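Local coordinates for protein putative dioxygenase (1H-3-hydroxy-4-oxoquinaldine 2,4-dioxygenase) (Mycobacteroides abscessus subsp. abscessus, PDB 6RA3) that cleaves the quinolone ring of the Pseudomonas quinolone signal, PQS, with dioxygen to give N-octanoylanthranilate and carbon monoxide, at residues 40-43 / 44-48; 142-145 / 146-150; 187-190 / 191-194. All blocks are in the same frame, centred on the assembly; numbering follows the deposited sequence.

Interaction 1: 40-43 / 44-48; sequences GMLP and YLRAA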
# COMPACT_ATOMS: atom_id res chain seq x y z
N GLY A 40 -4.33 -7.59 -14.63
CA GLY A 40 -4.71 -8.82 -15.31
C GLY A 40 -3.59 -9.39 -16.15
O GLY A 40 -3.43 -10.61 -16.23
N MET A 41 -2.83 -8.53 -16.82
CA MET A 41 -1.74 -8.95 -17.69
C MET A 41 -0.46 -9.24 -16.91
O MET A 41 0.40 -9.98 -17.40
CB MET A 41 -1.42 -7.85 -18.72
CG MET A 41 -2.44 -7.69 -19.89
SD MET A 41 -2.07 -6.25 -20.92
CE MET A 41 -0.43 -6.54 -21.50
N LEU A 42 -0.32 -8.64 -15.73
CA LEU A 42 0.95 -8.71 -15.00
C LEU A 42 1.46 -10.12 -14.77
O LEU A 42 2.67 -10.35 -14.96
CB LEU A 42 0.75 -8.00 -13.66
CG LEU A 42 1.97 -8.05 -12.75
CD1 LEU A 42 3.18 -7.43 -13.44
CD2 LEU A 42 1.65 -7.32 -11.49
N PRO A 43 0.67 -11.09 -14.33
CA PRO A 43 1.25 -12.43 -14.10
C PRO A 43 1.92 -12.99 -15.35
O PRO A 43 2.96 -13.65 -15.25
CB PRO A 43 0.04 -13.27 -13.68
CG PRO A 43 -1.07 -12.31 -13.41
CD PRO A 43 -0.79 -11.07 -14.15
N TYR A 44 1.34 -12.72 -16.53
CA TYR A 44 1.88 -13.21 -17.79
C TYR A 44 3.10 -12.40 -18.22
O TYR A 44 4.08 -12.97 -18.69
CB TYR A 44 0.80 -13.16 -18.88
CG TYR A 44 -0.48 -13.89 -18.51
CD1 TYR A 44 -0.60 -15.25 -18.69
CD2 TYR A 44 -1.56 -13.20 -18.00
CE1 TYR A 44 -1.78 -15.92 -18.35
CE2 TYR A 44 -2.73 -13.85 -17.66
CZ TYR A 44 -2.84 -15.21 -17.85
OH TYR A 44 -4.00 -15.86 -17.51
N LEU A 45 3.08 -11.08 -18.02
CA LEU A 45 4.22 -10.27 -18.43
C LEU A 45 5.45 -10.59 -17.58
O LEU A 45 6.57 -10.70 -18.10
CB LEU A 45 3.88 -8.77 -18.31
CG LEU A 45 2.79 -8.22 -19.25
CD1 LEU A 45 2.58 -6.72 -19.02
CD2 LEU A 45 3.16 -8.51 -20.73
N ARG A 46 5.26 -10.69 -16.26
CA ARG A 46 6.42 -10.81 -15.37
C ARG A 46 7.05 -12.20 -15.48
O ARG A 46 8.24 -12.36 -15.19
CB ARG A 46 6.01 -10.50 -13.91
CG ARG A 46 5.03 -11.47 -13.30
CD ARG A 46 4.81 -11.27 -11.80
NE ARG A 46 4.19 -12.44 -11.16
CZ ARG A 46 3.82 -12.50 -9.87
NH1 ARG A 46 4.02 -11.46 -9.08
NH2 ARG A 46 3.25 -13.59 -9.36
N ALA A 47 6.28 -13.20 -15.91
CA ALA A 47 6.87 -14.50 -16.21
C ALA A 47 7.78 -14.43 -17.42
O ALA A 47 8.73 -15.21 -17.52
CB ALA A 47 5.77 -15.54 -16.43
N ALA A 48 7.52 -13.49 -18.33
CA ALA A 48 8.28 -13.43 -19.57
C ALA A 48 9.50 -12.52 -19.48
O ALA A 48 10.56 -12.86 -20.00
CB ALA A 48 7.35 -12.96 -20.70
O HOH W 1 3.89 -14.49 -12.95
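G40 meets Y44 where the chain leads into helix 42-48: the carbonyl oxygen of G40 lies in the plane of the tyrosine ring, at its edge, with O 3.6 Å from Y44 CE2. The ring is brought there by Y44 CG standing anti to its own carbonyl carbon (chi1 -54°), which turns the side chain back toward the preceding residues; Q254 and A257 of helix 253-266 also touch it. M41 follows. Its carbonyl oxygen accepts L45 N at 3.0 Å, while Y44 N makes only a weak bond to the same atom. The M41 chain bends at chi3 (58°), and its methyl CE comes to rest 3.9 Å from L45 CD1, the two side chains crossing at a slant. Both are buried, and I93 of strand 90-95 touches each of them. L42 O takes R46 N at 2.9 Å in a nearly straight bond (169°), and the aliphatic CG of R46 lies 3.1 Å from that same L42 oxygen. P43 O has only a weak bond from A47 N, but a water donates to it at 2.6 Å. That water accepts from R46 NE, in the plane of the guanidinium, and so ties the arginine back to the turn; R46 NH1 is bonded to Q17, and the guanidinium makes a cation-pi contact with Y170 of the second subunit. Helix 42-48 is the connection of a beta-alpha-beta unit between strands 24-28 and 51-54, neighbours in the central sheet of the alpha/beta-hydrolase fold.

Interaction 2: 142-145 / 146-150; sequences ERWK and EGRDG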
# COMPACT_ATOMS: atom_id res chain seq x y z
N GLU A 142 -18.94 22.47 -14.82
CA GLU A 142 -20.30 22.10 -14.43
C GLU A 142 -20.80 20.80 -15.05
O GLU A 142 -21.81 20.27 -14.60
CB GLU A 142 -21.28 23.24 -14.78
CG GLU A 142 -21.03 24.52 -14.02
CD GLU A 142 -20.07 25.46 -14.74
OE1 GLU A 142 -20.20 25.63 -15.97
OE2 GLU A 142 -19.17 26.02 -14.06
N ARG A 143 -20.13 20.27 -16.07
CA ARG A 143 -20.63 19.09 -16.77
C ARG A 143 -19.56 18.03 -17.01
O ARG A 143 -19.84 17.03 -17.69
CB ARG A 143 -21.27 19.51 -18.10
CG ARG A 143 -22.72 19.99 -17.92
CD ARG A 143 -23.32 20.57 -19.20
NE ARG A 143 -22.68 21.83 -19.55
CZ ARG A 143 -22.96 23.01 -18.98
NH1 ARG A 143 -23.87 23.10 -18.02
NH2 ARG A 143 -22.31 24.10 -19.37
N TRP A 144 -18.37 18.18 -16.44
CA TRP A 144 -17.31 17.22 -16.73
C TRP A 144 -17.72 15.80 -16.35
O TRP A 144 -17.40 14.84 -17.06
CB TRP A 144 -16.02 17.62 -16.01
CG TRP A 144 -16.06 17.38 -14.53
CD1 TRP A 144 -16.45 18.25 -13.56
CD2 TRP A 144 -15.71 16.15 -13.86
NE1 TRP A 144 -16.35 17.65 -12.32
CE2 TRP A 144 -15.90 16.37 -12.48
CE3 TRP A 144 -15.25 14.90 -14.29
CZ2 TRP A 144 -15.65 15.37 -11.52
CZ3 TRP A 144 -14.98 13.92 -13.34
CH2 TRP A 144 -15.20 14.16 -11.97
N LYS A 145 -18.47 15.63 -15.26
CA LYS A 145 -18.95 14.30 -14.90
C LYS A 145 -19.85 13.74 -15.99
O LYS A 145 -19.82 12.53 -16.27
CB LYS A 145 -19.71 14.34 -13.57
CG LYS A 145 -18.87 14.75 -12.38
CD LYS A 145 -19.70 14.79 -11.09
CE LYS A 145 -18.85 15.33 -9.92
NZ LYS A 145 -19.34 14.89 -8.55
N GLU A 146 -20.67 14.59 -16.61
CA GLU A 146 -21.49 14.16 -17.74
C GLU A 146 -20.61 13.62 -18.85
O GLU A 146 -20.83 12.50 -19.34
CB GLU A 146 -22.34 15.32 -18.26
CG GLU A 146 -23.49 15.73 -17.35
CD GLU A 146 -24.39 16.80 -17.99
OE1 GLU A 146 -24.58 16.77 -19.23
OE2 GLU A 146 -24.90 17.68 -17.26
N GLY A 147 -19.61 14.39 -19.27
CA GLY A 147 -18.70 13.92 -20.29
C GLY A 147 -18.02 12.62 -19.91
O GLY A 147 -17.80 11.76 -20.77
N ARG A 148 -17.67 12.46 -18.63
CA ARG A 148 -16.98 11.24 -18.20
C ARG A 148 -17.90 10.02 -18.31
O ARG A 148 -17.51 9.00 -18.89
CB ARG A 148 -16.46 11.39 -16.78
CG ARG A 148 -15.64 10.19 -16.31
CD ARG A 148 -15.44 10.19 -14.82
NE ARG A 148 -16.72 10.26 -14.12
CZ ARG A 148 -16.86 10.27 -12.80
NH1 ARG A 148 -15.80 10.22 -12.00
NH2 ARG A 148 -18.08 10.34 -12.29
N ASP A 149 -19.10 10.09 -17.72
CA ASP A 149 -20.05 8.98 -17.83
C ASP A 149 -20.33 8.64 -19.29
O ASP A 149 -20.49 7.47 -19.64
CB ASP A 149 -21.36 9.32 -17.11
CG ASP A 149 -21.17 9.68 -15.65
OD1 ASP A 149 -20.04 9.57 -15.11
OD2 ASP A 149 -22.18 10.10 -15.03
N GLY A 150 -20.39 9.65 -20.16
CA GLY A 150 -20.60 9.40 -21.58
C GLY A 150 -19.46 8.62 -22.22
O GLY A 150 -19.69 7.67 -22.97
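From R143 at the N-cap, three successive i to i+4 bonds open the helix, with G147 N on R143 O at 3.1 Å, R148 N on W144 O at 2.9 Å and D149 N on K145 O at 2.9 Å. R143 and E146 run side by side in the same direction on the outer surface. What meets is the carboxylate of E146 and the aliphatic part of the arginine, OE2 of E146 lying 3.2 Å from CG of R143. Their charged ends stay apart, R143 NE and E146 OE2 being separated by 5.2 Å; the R143 guanidinium instead forms a salt bridge with D140, just before the helix. This first turn belongs to helix 144-156, one of the run of helices between strands 116-120 and 209-214 of the alpha/beta-hydrolase sheet, the position of the cap in this family. W144 turns its indole toward helix 177-194, where it meets F177 and W180. Its CG stands between the backbone N and the carbonyl carbon (chi1 73°), and the six-membered ring consequently travels alongside R148. CZ3 of W144 sits over one face of the R148 guanidinium, 3.7 Å above its plane and toward the rim, with the two planes 68° apart. The arginine bends at chi3 to reach this place, and its NH2 forms a long salt bridge of 3.5 Å with D149 OD1. K145 CG rests on one face of the W144 indole, while both W144 NE1 and K145 NZ are hydrogen-bonded to E86 of the third subunit, NE1 to its carboxylate and NZ to its main-chain oxygen.

Interaction 3: 187-190 / 191-194; sequences IDEA and YRTW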
# COMPACT_ATOMS: atom_id res chain seq x y z
N ILE A 187 -5.27 15.38 -24.99
CA ILE A 187 -5.74 14.59 -26.12
C ILE A 187 -6.20 15.50 -27.26
O ILE A 187 -5.73 15.38 -28.40
CB ILE A 187 -6.88 13.65 -25.66
CG1 ILE A 187 -6.39 12.70 -24.54
CG2 ILE A 187 -7.39 12.83 -26.83
CD1 ILE A 187 -7.51 11.87 -23.91
N ASP A 188 -7.10 16.44 -26.97
CA ASP A 188 -7.55 17.36 -28.01
C ASP A 188 -6.36 17.98 -28.73
O ASP A 188 -6.31 17.99 -29.96
CB ASP A 188 -8.45 18.43 -27.38
CG ASP A 188 -9.14 19.32 -28.41
OD1 ASP A 188 -9.65 18.81 -29.43
OD2 ASP A 188 -9.23 20.54 -28.16
N GLU A 189 -5.35 18.40 -27.98
CA GLU A 189 -4.20 19.05 -28.60
C GLU A 189 -3.37 18.07 -29.43
O GLU A 189 -2.80 18.45 -30.46
CB GLU A 189 -3.32 19.70 -27.54
CG GLU A 189 -2.06 20.40 -28.08
CD GLU A 189 -1.01 20.62 -27.00
OE1 GLU A 189 -1.34 20.45 -25.80
OE2 GLU A 189 0.14 20.97 -27.35
N ALA A 190 -3.26 16.82 -28.98
CA ALA A 190 -2.46 15.84 -29.70
C ALA A 190 -3.03 15.61 -31.11
O ALA A 190 -2.29 15.58 -32.10
CB ALA A 190 -2.39 14.54 -28.91
N TYR A 191 -4.35 15.49 -31.22
CA TYR A 191 -4.95 15.30 -32.54
C TYR A 191 -4.90 16.57 -33.39
O TYR A 191 -4.86 16.47 -34.62
CB TYR A 191 -6.39 14.83 -32.40
CG TYR A 191 -6.50 13.37 -32.04
CD1 TYR A 191 -6.60 12.98 -30.71
CD2 TYR A 191 -6.50 12.39 -33.03
CE1 TYR A 191 -6.70 11.63 -30.37
CE2 TYR A 191 -6.61 11.04 -32.69
CZ TYR A 191 -6.70 10.67 -31.35
OH TYR A 191 -6.81 9.35 -30.98
N ARG A 192 -4.91 17.75 -32.76
CA ARG A 192 -4.78 18.99 -33.52
C ARG A 192 -3.36 19.19 -34.03
O ARG A 192 -3.16 19.82 -35.08
CB ARG A 192 -5.15 20.21 -32.67
CG ARG A 192 -6.61 20.33 -32.31
CD ARG A 192 -6.92 21.73 -31.79
NE ARG A 192 -5.74 22.42 -31.27
CZ ARG A 192 -5.42 22.53 -29.98
NH1 ARG A 192 -6.19 21.99 -29.04
NH2 ARG A 192 -4.33 23.20 -29.63
N THR A 193 -2.36 18.71 -33.30
CA THR A 193 -0.97 18.90 -33.68
C THR A 193 -0.57 17.96 -34.80
O THR A 193 -0.03 18.38 -35.83
CB THR A 193 -0.08 18.67 -32.46
OG1 THR A 193 -0.53 19.50 -31.39
CG2 THR A 193 1.42 18.94 -32.78
N TRP A 194 -0.84 16.67 -34.61
CA TRP A 194 -0.33 15.60 -35.46
C TRP A 194 -1.33 15.17 -36.52
O TRP A 194 -0.92 14.56 -37.51
CB TRP A 194 0.02 14.37 -34.61
CG TRP A 194 1.16 14.62 -33.73
CD1 TRP A 194 1.12 14.82 -32.38
CD2 TRP A 194 2.53 14.74 -34.12
NE1 TRP A 194 2.37 15.06 -31.91
CE2 TRP A 194 3.27 15.01 -32.95
CE3 TRP A 194 3.20 14.62 -35.34
CZ2 TRP A 194 4.66 15.17 -32.96
CZ3 TRP A 194 4.60 14.79 -35.35
CH2 TRP A 194 5.31 15.05 -34.16
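The C-terminal turns of helix 177-194, one of the helices between strands 116-120 and 209-214 where the cap of the alpha/beta-hydrolase fold is placed, carry I187 and Y191 on the face turned to H97, probably a substrate-binding residue. These two side chains run alongside one another, with I187 CG2 in the plane of the tyrosine ring at its edge, 3.8 Å from Y191 CE1. W100 meets the same ring edge-to-face, and Y191 OH is bonded to the carbonyl of I123, which together should fix the ring's place beside H97. One residue further on, D188 and R192 form a long salt bridge, OD2 of D188 to NH1 of R192 at 3.5 Å, with the carboxylate at the guanidinium edge and the planes 68° apart. D188 OD2 is also hydrogen-bonded to H136 of helix 129-137. Over one face of the R192 guanidinium lies E189 CA, 3.5 Å above the plane. T193 OG1 stands beside its own backbone N (chi1 -54°), a rotation that lets hydroxyl and amide grip one oxygen: N of T193 bonds to E189 O at 2.9 Å, while its OG1 donates at 2.7 Å from the opposite face of that carbonyl plane, 37° out of it.

Overall arrangement
The three contacts follow one another along the chain without touching. Interaction 1 belongs to the layers around the central sheet, whereas interactions 2 and 3 lie in the helices between strands 116-120 and 209-214, their centres 21 Å apart. Interactions 1 and 3 fall on opposite sides of the chain's centre, with centres 32 Å apart. Interaction 3 is the one next to the active site: the side chain of Y191 comes within about 3 Å of that of H97, and the side chain of I187 within about 8 Å of that of H246, the probable proton donor/acceptor. The side chain of R148 in interaction 2 is about 11 Å from that of H246. Interactions 1 and 2 also face different neighbouring subunits.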